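Long-range contacts in aminotransferase, class IV (Brucella abortus, PDB 4TVI), which probably catalyses the reversible, pyridoxal-phosphate-dependent transfer of the amino group of leucine, isoleucine or valine to 2-oxoglutarate: residues P124-E129 with T143-C148; S62-G67 with R90-E95; H81-N86 with L98-I103; A34-Y39 with L111-P116. One frame throughout, in Å; residues are numbered along the deposited sequence.

In the fold
Contacts 1, 2 and 4 all involve the five-stranded antiparallel sheet of the smaller N-terminal part of the chain, and contact 3 joins the two helices packed on it. Contact 1 pairs strands 120-128 and 143-151; Tyr126 O accepts from Val64 N of contact 2 at 2.8 Å, and Leu147 O from Tyr38 N of contact 4 at 2.8 Å. Tyr126 OH bonds to Asn86 OD1 of contact 3. Contacts 2 and 3 share helix 78-91 and meet in the salt bridge between Asp66 and Arg84, whose NH1 also binds the cofactor phosphate on Lys180. Contact 4 lies farthest out, its centre about 23 Å from that of contact 2.

Contact 1: P124-E129 with T143-C148; sequences PMYWAE and TDFALC
Trp127 lays its indole along the neighbouring strand, with Asp144 O and the CB of Asp144 over one face, CB 4.2 Å from the centroid of the six-membered ring, and the methyl of Ala146 at the ring edge, its CB 3.7 Å from Trp127 CH2. A chi1 of 70°, with CG between the backbone N and the carbonyl carbon, swings the ring across to Asp144. The indole is fixed at its polar end too: NE1 donates in the ring plane to Glu129 OE2 (2.9 Å), reaching this oxygen from above the carboxylate plane. A water gives its two hydrogens to Glu129 OE2 and Asp144 OD2, which probably eases the closeness of two acidic groups. Lys40 of the same chain forms a salt bridge with Asp144, and Arg49 of the second subunit one with Glu129, whose OE1 is hydrogen-bonded to Ser55 OG.

The sheet's other face carries Pro124, Tyr126, Phe145 and Leu147. Phe145 CD1 sits over one face of the Tyr126 ring, 3.5 Å from Tyr126 CE1, the ring planes inclined at 55°. Farther along, Leu147 CD1 lies 3.8 Å from Pro124 CG. Ile103 and Leu106 of helix 100-111 pack on this side, while Tyr126 OH bonds to Asn86.

Four backbone hydrogen bonds link Met125 with Ala146 and Trp127 with Asp144 in both directions; the shortest, Met125 N to Ala146 O at 2.8 Å, is also the most bent. Such paired bonds, separated by non-hydrogen-bonded pairs, define regular antiparallel strands, here in the N-terminal sheet of a class IV aminotransferase.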
loop_
_atom_site.group_PDB
_atom_site.type_symbol
_atom_site.label_atom_id
_atom_site.label_comp_id
_atom_site.label_asym_id
_atom_site.label_seq_id
_atom_site.Cartn_x
_atom_site.Cartn_y
_atom_site.Cartn_z
ATOM N N PRO A 124 13.413 2.735 -10.789
ATOM C CA PRO A 124 12.610 1.849 -11.639
ATOM C C PRO A 124 11.263 1.543 -10.988
ATOM O O PRO A 124 11.209 1.412 -9.766
ATOM C CB PRO A 124 13.460 0.576 -11.739
ATOM C CG PRO A 124 14.800 0.936 -11.178
ATOM C CD PRO A 124 14.561 2.030 -10.200
ATOM N N MET A 125 10.202 1.428 -11.782
ATOM C CA MET A 125 8.873 1.162 -11.234
ATOM C C MET A 125 8.061 0.208 -12.114
ATOM O O MET A 125 8.022 0.354 -13.335
ATOM C CB MET A 125 8.107 2.471 -11.047
ATOM C CG MET A 125 8.658 3.369 -9.949
ATOM S SD MET A 125 7.827 4.968 -9.863
ATOM C CE MET A 125 8.283 5.670 -11.448
ATOM N N TYR A 126 7.426 -0.770 -11.477
ATOM C CA TYR A 126 6.507 -1.695 -12.134
ATOM C C TYR A 126 5.142 -1.609 -11.461
ATOM O O TYR A 126 5.071 -1.413 -10.249
ATOM C CB TYR A 126 6.987 -3.139 -12.042
ATOM C CG TYR A 126 8.094 -3.570 -12.971
ATOM C CD1 TYR A 126 7.931 -3.548 -14.350
ATOM C CD2 TYR A 126 9.279 -4.076 -12.459
ATOM C CE1 TYR A 126 8.944 -3.980 -15.197
ATOM C CE2 TYR A 126 10.287 -4.508 -13.290
ATOM C CZ TYR A 126 10.120 -4.458 -14.658
ATOM O OH TYR A 126 11.138 -4.898 -15.479
ATOM N N TRP A 127 4.073 -1.782 -12.233
ATOM C CA TRP A 127 2.719 -1.773 -11.686
ATOM C C TRP A 127 1.731 -2.424 -12.657
ATOM O O TRP A 127 2.016 -2.567 -13.846
ATOM C CB TRP A 127 2.279 -0.346 -11.371
ATOM C CG TRP A 127 2.035 0.482 -12.606
ATOM C CD1 TRP A 127 0.843 0.669 -13.248
ATOM C CD2 TRP A 127 3.014 1.220 -13.350
ATOM N NE1 TRP A 127 1.019 1.485 -14.342
ATOM C CE2 TRP A 127 2.343 1.834 -14.429
ATOM C CE3 TRP A 127 4.393 1.420 -13.210
ATOM C CZ2 TRP A 127 3.001 2.642 -15.357
ATOM C CZ3 TRP A 127 5.047 2.225 -14.138
ATOM C CH2 TRP A 127 4.349 2.823 -15.197
ATOM N N ALA A 128 0.563 -2.803 -12.155
ATOM C CA ALA A 128 -0.464 -3.388 -13.012
ATOM C C ALA A 128 -1.442 -2.326 -13.488
ATOM O O ALA A 128 -1.919 -1.518 -12.693
ATOM C CB ALA A 128 -1.205 -4.495 -12.284
ATOM N N GLU A 129 -1.735 -2.327 -14.787
ATOM C CA GLU A 129 -2.733 -1.413 -15.332
ATOM C C GLU A 129 -4.157 -1.943 -15.137
ATOM O O GLU A 129 -5.096 -1.161 -14.998
ATOM C CB GLU A 129 -2.491 -1.153 -16.821
ATOM C CG GLU A 129 -1.424 -0.122 -17.111
ATOM C CD GLU A 129 -1.840 1.275 -16.690
ATOM O OE1 GLU A 129 -3.061 1.550 -16.654
ATOM O OE2 GLU A 129 -0.947 2.097 -16.390
ATOM N N THR A 143 1.124 -5.602 -16.743
ATOM C CA THR A 143 2.249 -4.925 -16.099
ATOM C C THR A 143 2.886 -3.892 -17.024
ATOM O O THR A 143 3.105 -4.160 -18.210
ATOM C CB THR A 143 3.331 -5.932 -15.649
ATOM O OG1 THR A 143 2.769 -6.834 -14.686
ATOM C CG2 THR A 143 4.516 -5.213 -15.015
ATOM N N ASP A 144 3.135 -2.697 -16.490
ATOM C CA ASP A 144 3.831 -1.661 -17.242
ATOM C C ASP A 144 5.038 -1.156 -16.453
ATOM O O ASP A 144 5.185 -1.452 -15.269
ATOM C CB ASP A 144 2.886 -0.506 -17.586
ATOM C CG ASP A 144 3.307 0.234 -18.850
ATOM O OD1 ASP A 144 4.424 -0.021 -19.359
ATOM O OD2 ASP A 144 2.512 1.057 -19.346
ATOM N N PHE A 145 5.888 -0.379 -17.114
ATOM C CA PHE A 145 7.157 0.045 -16.535
ATOM C C PHE A 145 7.404 1.535 -16.712
ATOM O O PHE A 145 6.965 2.140 -17.694
ATOM C CB PHE A 145 8.297 -0.759 -17.169
ATOM C CG PHE A 145 9.676 -0.304 -16.770
ATOM C CD1 PHE A 145 10.249 -0.737 -15.586
ATOM C CD2 PHE A 145 10.415 0.524 -17.601
ATOM C CE1 PHE A 145 11.520 -0.336 -15.225
ATOM C CE2 PHE A 145 11.695 0.930 -17.245
ATOM C CZ PHE A 145 12.246 0.500 -16.057
ATOM N N ALA A 146 8.108 2.127 -15.755
ATOM C CA ALA A 146 8.615 3.482 -15.916
ATOM C C ALA A 146 9.910 3.630 -15.130
ATOM O O ALA A 146 10.060 3.061 -14.048
ATOM C CB ALA A 146 7.590 4.514 -15.473
ATOM N N LEU A 147 10.853 4.373 -15.696
ATOM C CA LEU A 147 12.139 4.613 -15.053
ATOM C C LEU A 147 12.337 6.110 -14.847
ATOM O O LEU A 147 12.529 6.858 -15.806
ATOM C CB LEU A 147 13.274 4.032 -15.893
ATOM C CG LEU A 147 14.695 4.194 -15.353
ATOM C CD1 LEU A 147 14.824 3.558 -13.968
ATOM C CD2 LEU A 147 15.685 3.584 -16.326
ATOM N N CYS A 148 12.295 6.543 -13.594
ATOM C CA CYS A 148 12.362 7.967 -13.286
ATOM C C CYS A 148 13.734 8.364 -12.749
ATOM O O CYS A 148 14.194 7.837 -11.729
ATOM C CB CYS A 148 11.269 8.335 -12.275
ATOM S SG CYS A 148 11.159 10.101 -11.900
HETATM O O HOH W 1 0.720 2.680 -18.330
#

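Contact 2: S62-G67 with R90-E95; sequences SLVFDG and RALGLE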
loop_
_atom_site.group_PDB
_atom_site.type_symbol
_atom_site.label_atom_id
_atom_site.label_comp_id
_atom_site.label_asym_id
_atom_site.label_seq_id
_atom_site.Cartn_x
_atom_site.Cartn_y
_atom_site.Cartn_z
ATOM N N SER A 62 -0.635 -1.903 -6.509
ATOM C CA SER A 62 0.298 -2.949 -6.925
ATOM C C SER A 62 1.703 -2.473 -7.334
ATOM O O SER A 62 2.539 -3.292 -7.705
ATOM C CB SER A 62 -0.314 -3.745 -8.081
ATOM O OG SER A 62 -0.560 -2.906 -9.201
ATOM N N LEU A 63 1.987 -1.177 -7.231
ATOM C CA LEU A 63 3.268 -0.659 -7.731
ATOM C C LEU A 63 4.460 -1.032 -6.845
ATOM O O LEU A 63 4.412 -0.906 -5.617
ATOM C CB LEU A 63 3.218 0.864 -7.897
ATOM C CG LEU A 63 4.427 1.519 -8.597
ATOM C CD1 LEU A 63 3.997 2.710 -9.473
ATOM C CD2 LEU A 63 5.488 1.971 -7.598
ATOM N N VAL A 64 5.528 -1.492 -7.487
ATOM C CA VAL A 64 6.797 -1.730 -6.811
ATOM C C VAL A 64 7.844 -0.781 -7.368
ATOM O O VAL A 64 7.683 -0.248 -8.469
ATOM C CB VAL A 64 7.284 -3.172 -6.985
ATOM C CG1 VAL A 64 6.281 -4.132 -6.387
ATOM C CG2 VAL A 64 7.503 -3.480 -8.454
ATOM N N PHE A 65 8.923 -0.581 -6.619
ATOM C CA PHE A 65 9.969 0.333 -7.044
ATOM C C PHE A 65 11.319 -0.089 -6.490
ATOM O O PHE A 65 11.396 -0.927 -5.595
ATOM C CB PHE A 65 9.640 1.760 -6.597
ATOM C CG PHE A 65 9.743 1.970 -5.113
ATOM C CD1 PHE A 65 8.702 1.601 -4.273
ATOM C CD2 PHE A 65 10.880 2.538 -4.556
ATOM C CE1 PHE A 65 8.791 1.795 -2.905
ATOM C CE2 PHE A 65 10.979 2.733 -3.188
ATOM C CZ PHE A 65 9.933 2.362 -2.360
ATOM N N ASP A 66 12.386 0.491 -7.027
ATOM C CA ASP A 66 13.697 0.339 -6.417
ATOM C C ASP A 66 14.419 1.676 -6.458
ATOM O O ASP A 66 13.820 2.706 -6.788
ATOM C CB ASP A 66 14.513 -0.752 -7.108
ATOM C CG ASP A 66 15.365 -1.542 -6.130
ATOM O OD1 ASP A 66 16.379 -0.993 -5.651
ATOM O OD2 ASP A 66 15.010 -2.706 -5.833
ATOM N N GLY A 67 15.690 1.674 -6.080
ATOM C CA GLY A 67 16.452 2.904 -6.066
ATOM C C GLY A 67 17.931 2.667 -6.253
ATOM O O GLY A 67 18.546 1.942 -5.472
ATOM N N ARG A 90 7.544 -9.541 -9.252
ATOM C CA ARG A 90 7.011 -10.894 -9.160
ATOM C C ARG A 90 6.401 -11.162 -7.783
ATOM O O ARG A 90 5.383 -11.850 -7.676
ATOM C CB ARG A 90 8.099 -11.924 -9.483
ATOM C CG ARG A 90 8.424 -12.002 -10.980
ATOM C CD ARG A 90 9.412 -13.112 -11.295
ATOM N NE ARG A 90 10.773 -12.731 -10.946
ATOM C CZ ARG A 90 11.637 -12.209 -11.809
ATOM N NH1 ARG A 90 11.278 -12.025 -13.073
ATOM N NH2 ARG A 90 12.859 -11.879 -11.411
ATOM N N ALA A 91 6.994 -10.585 -6.742
ATOM C CA ALA A 91 6.479 -10.754 -5.383
ATOM C C ALA A 91 5.111 -10.093 -5.226
ATOM O O ALA A 91 4.364 -10.405 -4.299
ATOM C CB ALA A 91 7.459 -10.189 -4.366
ATOM N N LEU A 92 4.785 -9.187 -6.140
ATOM C CA LEU A 92 3.500 -8.503 -6.113
ATOM C C LEU A 92 2.547 -9.027 -7.191
ATOM O O LEU A 92 1.515 -8.415 -7.468
ATOM C CB LEU A 92 3.695 -6.988 -6.268
ATOM C CG LEU A 92 3.567 -6.107 -5.018
ATOM C CD1 LEU A 92 2.180 -6.204 -4.424
ATOM C CD2 LEU A 92 4.590 -6.481 -3.976
ATOM N N GLY A 93 2.889 -10.160 -7.797
ATOM C CA GLY A 93 2.014 -10.772 -8.783
ATOM C C GLY A 93 2.074 -10.109 -10.148
ATOM O O GLY A 93 1.178 -10.277 -10.980
ATOM N N LEU A 94 3.128 -9.341 -10.384
ATOM C CA LEU A 94 3.318 -8.711 -11.681
ATOM C C LEU A 94 4.216 -9.567 -12.549
ATOM O O LEU A 94 4.874 -10.476 -12.058
ATOM C CB LEU A 94 3.912 -7.314 -11.525
ATOM C CG LEU A 94 3.170 -6.394 -10.556
ATOM C CD1 LEU A 94 3.887 -5.060 -10.424
ATOM C CD2 LEU A 94 1.734 -6.192 -11.022
ATOM N N GLU A 95 4.235 -9.281 -13.843
ATOM C CA GLU A 95 5.178 -9.937 -14.735
ATOM C C GLU A 95 6.093 -8.880 -15.326
ATOM O O GLU A 95 5.703 -8.180 -16.262
ATOM C CB GLU A 95 4.455 -10.712 -15.837
ATOM C CG GLU A 95 5.396 -11.424 -16.788
ATOM C CD GLU A 95 6.195 -12.526 -16.110
ATOM O OE1 GLU A 95 5.694 -13.107 -15.123
ATOM O OE2 GLU A 95 7.327 -12.806 -16.564
#
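A Schellman motif ends helix 78-91, and the two leucines on either side of its glycine pack against the start of strand 64-70. Gly93, the C-prime residue with a phi of 78°, turns the chain while its N bonds to Arg90 O at 3.0 Å and Leu94 N bonds to Ala89 O; Leu92 and Leu94 both direct their side chains toward residues 62-67. Leu92 and Val64 lie alongside each other, running opposite ways, with the branch carbon Leu92 CG 3.6 Å from Val64 CG1. Val64 brings this methyl alongside the backbone N (chi1 -61°). Leu94 reaches farther back along the chain: its CD1 lies 3.5 Å from Ser62 O, and the same methyl is a looser 4.4 Å from Val64 CG2. No hydrogen bond crosses between the segments, so the contact is made by apolar groups and one backbone carbonyl. The polar end of Ser62 is engaged elsewhere, its OG bonding to Gln56 and to Ala128 N. All four touching residues are buried. Strand 120-128 adjoins the site through Tyr126 against Val64 and Ala128 against Leu94, Ala89 of helix 78-91 touches both Val64 and Leu94, and Pro186 of the second subunit packs on Leu92.

Contact 3: H81-N86 with L98-I103; sequences HSARAN and LSANDI
Two helices meet here at close quarters, the middle of helix 78-91 against the first turn of helix 100-111, on one side of the N-terminal sheet. Small residues permit the approach: Ala83 and Ala100 have their CA atoms 4.6 Å apart, and the methyl of Ala100 rests on the other backbone, its CB 3.7 Å from Ala83 CA. One turn on, Ile103 packs against Ser82 and Asn86. Its CG2 lies 3.7 Å from Ser82 OG, and its CD1 3.8 Å from Asn86 OD1. The Ser82 hydroxyl is bound within its own helix, to Leu78 O.

Asn86 supplies the one hydrogen bond between the segments, to the loop just before helix 100-111. Its CG stands beside the backbone N (chi1 -74°), bringing ND2 to 2.8 Å from Leu98 O; the donor lies in the carbonyl plane, although the oxygen is tilted 25° from the amide plane. The amide oxygen is taken up by Tyr126 OH, which is also hydrogen-bonded to Leu98 N. Leu98 is thus bound through its O by Asn86 and through its N by Tyr126.

The helix that follows opens with a capping box: Ser99 OG accepts from Asp102 N at 3.0 Å, and Asp102 OD2 from Ser99 N at 3.1 Å. Arg84, turned from the contact, also forms a salt bridge with the carboxylate of Asp66. The pairing thus combines a close alanine-mediated helix contact with a capping box at the start of helix 100-111, beside helix 78-91, whose Arg84 reaches the phosphate of the cofactor-modified Lys180.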
loop_
_atom_site.group_PDB
_atom_site.type_symbol
_atom_site.label_atom_id
_atom_site.label_comp_id
_atom_site.label_asym_id
_atom_site.label_seq_id
_atom_site.Cartn_x
_atom_site.Cartn_y
_atom_site.Cartn_z
ATOM N N HIS A 81 20.360 -3.449 -7.820
ATOM C CA HIS A 81 19.127 -2.681 -7.690
ATOM C C HIS A 81 18.188 -2.934 -8.867
ATOM O O HIS A 81 16.968 -2.993 -8.695
ATOM C CB HIS A 81 19.438 -1.186 -7.563
ATOM C CG HIS A 81 19.948 -0.784 -6.214
ATOM N ND1 HIS A 81 19.162 -0.821 -5.080
ATOM C CD2 HIS A 81 21.161 -0.333 -5.813
ATOM C CE1 HIS A 81 19.866 -0.405 -4.044
ATOM N NE2 HIS A 81 21.085 -0.105 -4.461
ATOM N N SER A 82 18.759 -3.086 -10.060
ATOM C CA SER A 82 17.966 -3.379 -11.252
ATOM C C SER A 82 17.301 -4.740 -11.128
ATOM O O SER A 82 16.121 -4.901 -11.461
ATOM C CB SER A 82 18.835 -3.336 -12.509
ATOM O OG SER A 82 19.373 -2.042 -12.698
ATOM N N ALA A 83 18.058 -5.712 -10.627
ATOM C CA ALA A 83 17.552 -7.069 -10.482
ATOM C C ALA A 83 16.429 -7.146 -9.449
ATOM O O ALA A 83 15.471 -7.896 -9.626
ATOM C CB ALA A 83 18.679 -8.016 -10.103
ATOM N N ARG A 84 16.551 -6.389 -8.362
ATOM C CA ARG A 84 15.570 -6.489 -7.292
ATOM C C ARG A 84 14.216 -5.950 -7.723
ATOM O O ARG A 84 13.184 -6.430 -7.256
ATOM C CB ARG A 84 16.043 -5.754 -6.034
ATOM C CG ARG A 84 15.147 -6.012 -4.813
ATOM C CD ARG A 84 15.747 -5.428 -3.543
ATOM N NE ARG A 84 15.879 -3.977 -3.616
ATOM C CZ ARG A 84 16.481 -3.238 -2.689
ATOM N NH1 ARG A 84 17.023 -3.817 -1.624
ATOM N NH2 ARG A 84 16.554 -1.920 -2.831
ATOM N N ALA A 85 14.216 -4.975 -8.633
ATOM C CA ALA A 85 12.960 -4.438 -9.153
ATOM C C ALA A 85 12.120 -5.557 -9.762
ATOM O O ALA A 85 10.909 -5.618 -9.547
ATOM C CB ALA A 85 13.218 -3.343 -10.182
ATOM N N ASN A 86 12.768 -6.454 -10.504
ATOM C CA ASN A 86 12.062 -7.596 -11.078
ATOM C C ASN A 86 11.586 -8.564 -10.003
ATOM O O ASN A 86 10.483 -9.109 -10.100
ATOM C CB ASN A 86 12.940 -8.325 -12.094
ATOM C CG ASN A 86 13.082 -7.551 -13.392
ATOM O OD1 ASN A 86 12.378 -6.567 -13.615
ATOM N ND2 ASN A 86 13.980 -8.000 -14.261
ATOM N N LEU A 98 10.949 -6.084 -18.400
ATOM C CA LEU A 98 12.354 -5.950 -18.789
ATOM C C LEU A 98 13.270 -6.860 -17.967
ATOM O O LEU A 98 13.024 -7.108 -16.787
ATOM C CB LEU A 98 12.817 -4.499 -18.652
ATOM C CG LEU A 98 12.106 -3.431 -19.484
ATOM C CD1 LEU A 98 12.633 -2.052 -19.125
ATOM C CD2 LEU A 98 12.305 -3.705 -20.962
ATOM N N SER A 99 14.330 -7.356 -18.593
ATOM C CA SER A 99 15.348 -8.087 -17.858
ATOM C C SER A 99 16.096 -7.113 -16.959
ATOM O O SER A 99 15.996 -5.895 -17.136
ATOM C CB SER A 99 16.318 -8.777 -18.810
ATOM O OG SER A 99 17.097 -7.816 -19.496
ATOM N N ALA A 100 16.848 -7.643 -16.002
ATOM C CA ALA A 100 17.641 -6.801 -15.111
ATOM C C ALA A 100 18.672 -6.000 -15.905
ATOM O O ALA A 100 18.886 -4.815 -15.644
ATOM C CB ALA A 100 18.328 -7.646 -14.050
ATOM N N ASN A 101 19.284 -6.649 -16.890
ATOM C CA ASN A 101 20.242 -5.988 -17.772
ATOM C C ASN A 101 19.594 -4.897 -18.622
ATOM O O ASN A 101 20.221 -3.868 -18.892
ATOM C CB ASN A 101 20.932 -7.012 -18.672
ATOM C CG ASN A 101 22.091 -7.697 -17.986
ATOM O OD1 ASN A 101 22.505 -7.296 -16.899
ATOM N ND2 ASN A 101 22.619 -8.743 -18.611
ATOM N N ASP A 102 18.353 -5.130 -19.049
ATOM C CA ASP A 102 17.596 -4.123 -19.790
ATOM C C ASP A 102 17.439 -2.846 -18.969
ATOM O O ASP A 102 17.702 -1.747 -19.462
ATOM C CB ASP A 102 16.201 -4.640 -20.173
ATOM C CG ASP A 102 16.230 -5.661 -21.294
ATOM O OD1 ASP A 102 17.188 -5.658 -22.099
ATOM O OD2 ASP A 102 15.281 -6.470 -21.368
ATOM N N ILE A 103 17.013 -3.005 -17.717
ATOM C CA ILE A 103 16.802 -1.876 -16.817
ATOM C C ILE A 103 18.107 -1.123 -16.574
ATOM O O ILE A 103 18.134 0.108 -16.594
ATOM C CB ILE A 103 16.203 -2.334 -15.468
ATOM C CG1 ILE A 103 14.771 -2.837 -15.670
ATOM C CG2 ILE A 103 16.245 -1.206 -14.433
ATOM C CD1 ILE A 103 14.077 -3.243 -14.372
#

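Contact 4: A34-Y39 with L111-P116; sequences AMWTYY and LKKFAP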
loop_
_atom_site.group_PDB
_atom_site.type_symbol
_atom_site.label_atom_id
_atom_site.label_comp_id
_atom_site.label_asym_id
_atom_site.label_seq_id
_atom_site.Cartn_x
_atom_site.Cartn_y
_atom_site.Cartn_z
ATOM N N ALA A 34 15.861 18.914 -12.118
ATOM C CA ALA A 34 15.974 18.247 -13.417
ATOM C C ALA A 34 15.527 16.787 -13.355
ATOM O O ALA A 34 15.960 16.022 -12.488
ATOM C CB ALA A 34 17.390 18.339 -13.932
ATOM N N MET A 35 14.662 16.400 -14.287
ATOM C CA MET A 35 14.065 15.075 -14.245
ATOM C C MET A 35 13.840 14.505 -15.640
ATOM O O MET A 35 13.369 15.205 -16.542
ATOM C CB MET A 35 12.740 15.143 -13.476
ATOM C CG MET A 35 12.039 13.822 -13.274
ATOM S SD MET A 35 10.610 14.002 -12.177
ATOM C CE MET A 35 11.415 14.472 -10.645
ATOM N N TRP A 36 14.154 13.221 -15.793
ATOM C CA TRP A 36 13.903 12.488 -17.030
ATOM C C TRP A 36 13.258 11.147 -16.722
ATOM O O TRP A 36 13.764 10.378 -15.894
ATOM C CB TRP A 36 15.197 12.262 -17.816
ATOM C CG TRP A 36 15.695 13.450 -18.582
ATOM C CD1 TRP A 36 16.698 14.302 -18.210
ATOM C CD2 TRP A 36 15.234 13.909 -19.862
ATOM N NE1 TRP A 36 16.882 15.265 -19.175
ATOM C CE2 TRP A 36 15.997 15.046 -20.198
ATOM C CE3 TRP A 36 14.247 13.471 -20.752
ATOM C CZ2 TRP A 36 15.805 15.752 -21.390
ATOM C CZ3 TRP A 36 14.054 14.174 -21.928
ATOM C CH2 TRP A 36 14.829 15.301 -22.237
ATOM N N THR A 37 12.139 10.865 -17.380
ATOM C CA THR A 37 11.416 9.627 -17.128
ATOM C C THR A 37 11.212 8.827 -18.410
ATOM O O THR A 37 10.742 9.362 -19.413
ATOM C CB THR A 37 10.045 9.909 -16.476
ATOM O OG1 THR A 37 10.231 10.657 -15.270
ATOM C CG2 THR A 37 9.310 8.610 -16.160
ATOM N N TYR A 38 11.554 7.542 -18.370
ATOM C CA TYR A 38 11.283 6.651 -19.493
ATOM C C TYR A 38 9.922 6.004 -19.292
ATOM O O TYR A 38 9.695 5.312 -18.301
ATOM C CB TYR A 38 12.367 5.577 -19.623
ATOM C CG TYR A 38 12.204 4.695 -20.840
ATOM C CD1 TYR A 38 12.748 5.058 -22.066
ATOM C CD2 TYR A 38 11.487 3.510 -20.767
ATOM C CE1 TYR A 38 12.591 4.254 -23.185
ATOM C CE2 TYR A 38 11.326 2.701 -21.873
ATOM C CZ TYR A 38 11.877 3.073 -23.078
ATOM O OH TYR A 38 11.705 2.258 -24.174
ATOM N N TYR A 39 9.013 6.248 -20.226
ATOM C CA TYR A 39 7.646 5.742 -20.119
ATOM C C TYR A 39 7.050 5.597 -21.509
ATOM O O TYR A 39 7.176 6.501 -22.335
ATOM C CB TYR A 39 6.785 6.674 -19.261
ATOM C CG TYR A 39 5.319 6.293 -19.179
ATOM C CD1 TYR A 39 4.918 5.105 -18.574
ATOM C CD2 TYR A 39 4.335 7.126 -19.704
ATOM C CE1 TYR A 39 3.576 4.757 -18.490
ATOM C CE2 TYR A 39 2.989 6.787 -19.631
ATOM C CZ TYR A 39 2.614 5.602 -19.023
ATOM O OH TYR A 39 1.278 5.262 -18.947
ATOM N N LEU A 111 20.906 8.399 -17.957
ATOM C CA LEU A 111 21.860 9.232 -17.238
ATOM C C LEU A 111 22.580 10.181 -18.188
ATOM O O LEU A 111 22.954 11.287 -17.805
ATOM C CB LEU A 111 22.883 8.370 -16.493
ATOM C CG LEU A 111 22.359 7.496 -15.348
ATOM C CD1 LEU A 111 23.507 6.702 -14.711
ATOM C CD2 LEU A 111 21.594 8.312 -14.304
ATOM N N LYS A 112 22.752 9.748 -19.433
ATOM C CA LYS A 112 23.416 10.556 -20.448
ATOM C C LYS A 112 22.642 11.831 -20.767
ATOM O O LYS A 112 23.205 12.788 -21.297
ATOM C CB LYS A 112 23.621 9.745 -21.728
ATOM C CG LYS A 112 24.580 8.577 -21.570
ATOM C CD LYS A 112 25.948 9.051 -21.106
ATOM C CE LYS A 112 26.931 7.895 -21.005
ATOM N NZ LYS A 112 28.265 8.343 -20.520
ATOM N N LYS A 113 21.356 11.849 -20.439
ATOM C CA LYS A 113 20.509 13.000 -20.745
ATOM C C LYS A 113 20.821 14.163 -19.814
ATOM O O LYS A 113 20.444 15.300 -20.077
ATOM C CB LYS A 113 19.026 12.630 -20.627
ATOM C CG LYS A 113 18.560 11.515 -21.554
ATOM C CD LYS A 113 17.969 12.075 -22.841
ATOM C CE LYS A 113 17.398 10.967 -23.714
ATOM N NZ LYS A 113 16.850 11.486 -24.999
ATOM N N PHE A 114 21.498 13.862 -18.713
ATOM C CA PHE A 114 21.865 14.872 -17.730
ATOM C C PHE A 114 23.189 15.534 -18.077
ATOM O O PHE A 114 24.009 14.965 -18.799
ATOM C CB PHE A 114 21.919 14.250 -16.333
ATOM C CG PHE A 114 20.572 13.852 -15.813
ATOM C CD1 PHE A 114 20.023 12.623 -16.144
ATOM C CD2 PHE A 114 19.841 14.716 -15.015
ATOM C CE1 PHE A 114 18.771 12.258 -15.680
ATOM C CE2 PHE A 114 18.590 14.358 -14.542
ATOM C CZ PHE A 114 18.053 13.127 -14.875
ATOM N N ALA A 115 23.373 16.759 -17.598
ATOM C CA ALA A 115 24.646 17.444 -17.750
ATOM C C ALA A 115 25.738 16.645 -17.050
ATOM O O ALA A 115 25.458 15.925 -16.090
ATOM C CB ALA A 115 24.566 18.860 -17.188
ATOM N N PRO A 116 26.981 16.747 -17.545
ATOM C CA PRO A 116 28.114 16.086 -16.894
ATOM C C PRO A 116 28.203 16.456 -15.416
ATOM O O PRO A 116 27.757 17.537 -15.027
ATOM C CB PRO A 116 29.322 16.615 -17.670
ATOM C CG PRO A 116 28.783 16.923 -19.020
ATOM C CD PRO A 116 27.376 17.410 -18.800
HETATM O O HOH W 2 18.606 17.474 -18.674
#
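Trp36 is gripped from two directions by the loop that follows helix 100-111, and this is the tight part of the contact. Lys113 CB stands over the face of the indole, 3.7 Å from the centroid of its five-membered ring and 10° off the normal, a close CH-pi contact. Phe114 comes at the indole's edge: the edge of Trp36 points at the face of Phe114 in a T-shaped (edge-to-face) pair, centroids 5.1 Å apart and planes at 81°. The nearest atoms are Trp36 CD1 and Phe114 CZ, at 3.8 Å. With CG beside the backbone N (chi1 -69°), the phenyl ring also reaches Ala34, whose O lies near its plane, 3.7 Å from Phe114 CE2.

Toward solvent the hold slackens. The Lys113 chain bends at chi2 and runs on across the indole, but NZ stays 5.3 Å from the centroid of the six-membered ring, at most a weak cation-pi attraction. Trp36 NE1 has no direct bond to the loop; it donates in its ring plane to a water at 2.8 Å, and this water donates in turn to Lys113 O, bridging indole and backbone. Lys113 and Ala34 are themselves exposed.

Phe114 packs on Val120 and Leu149 of the sheet, and Trp36 also meets Trp43 and Glu45 of the neighbouring edge strand 42-45. A type I beta turn, closed by Phe114 N to Leu111 O, thus delivers Lys113 and Phe114 to strand 35-39, in a surface aromatic cluster joining a helix-to-strand loop to the antiparallel sheet.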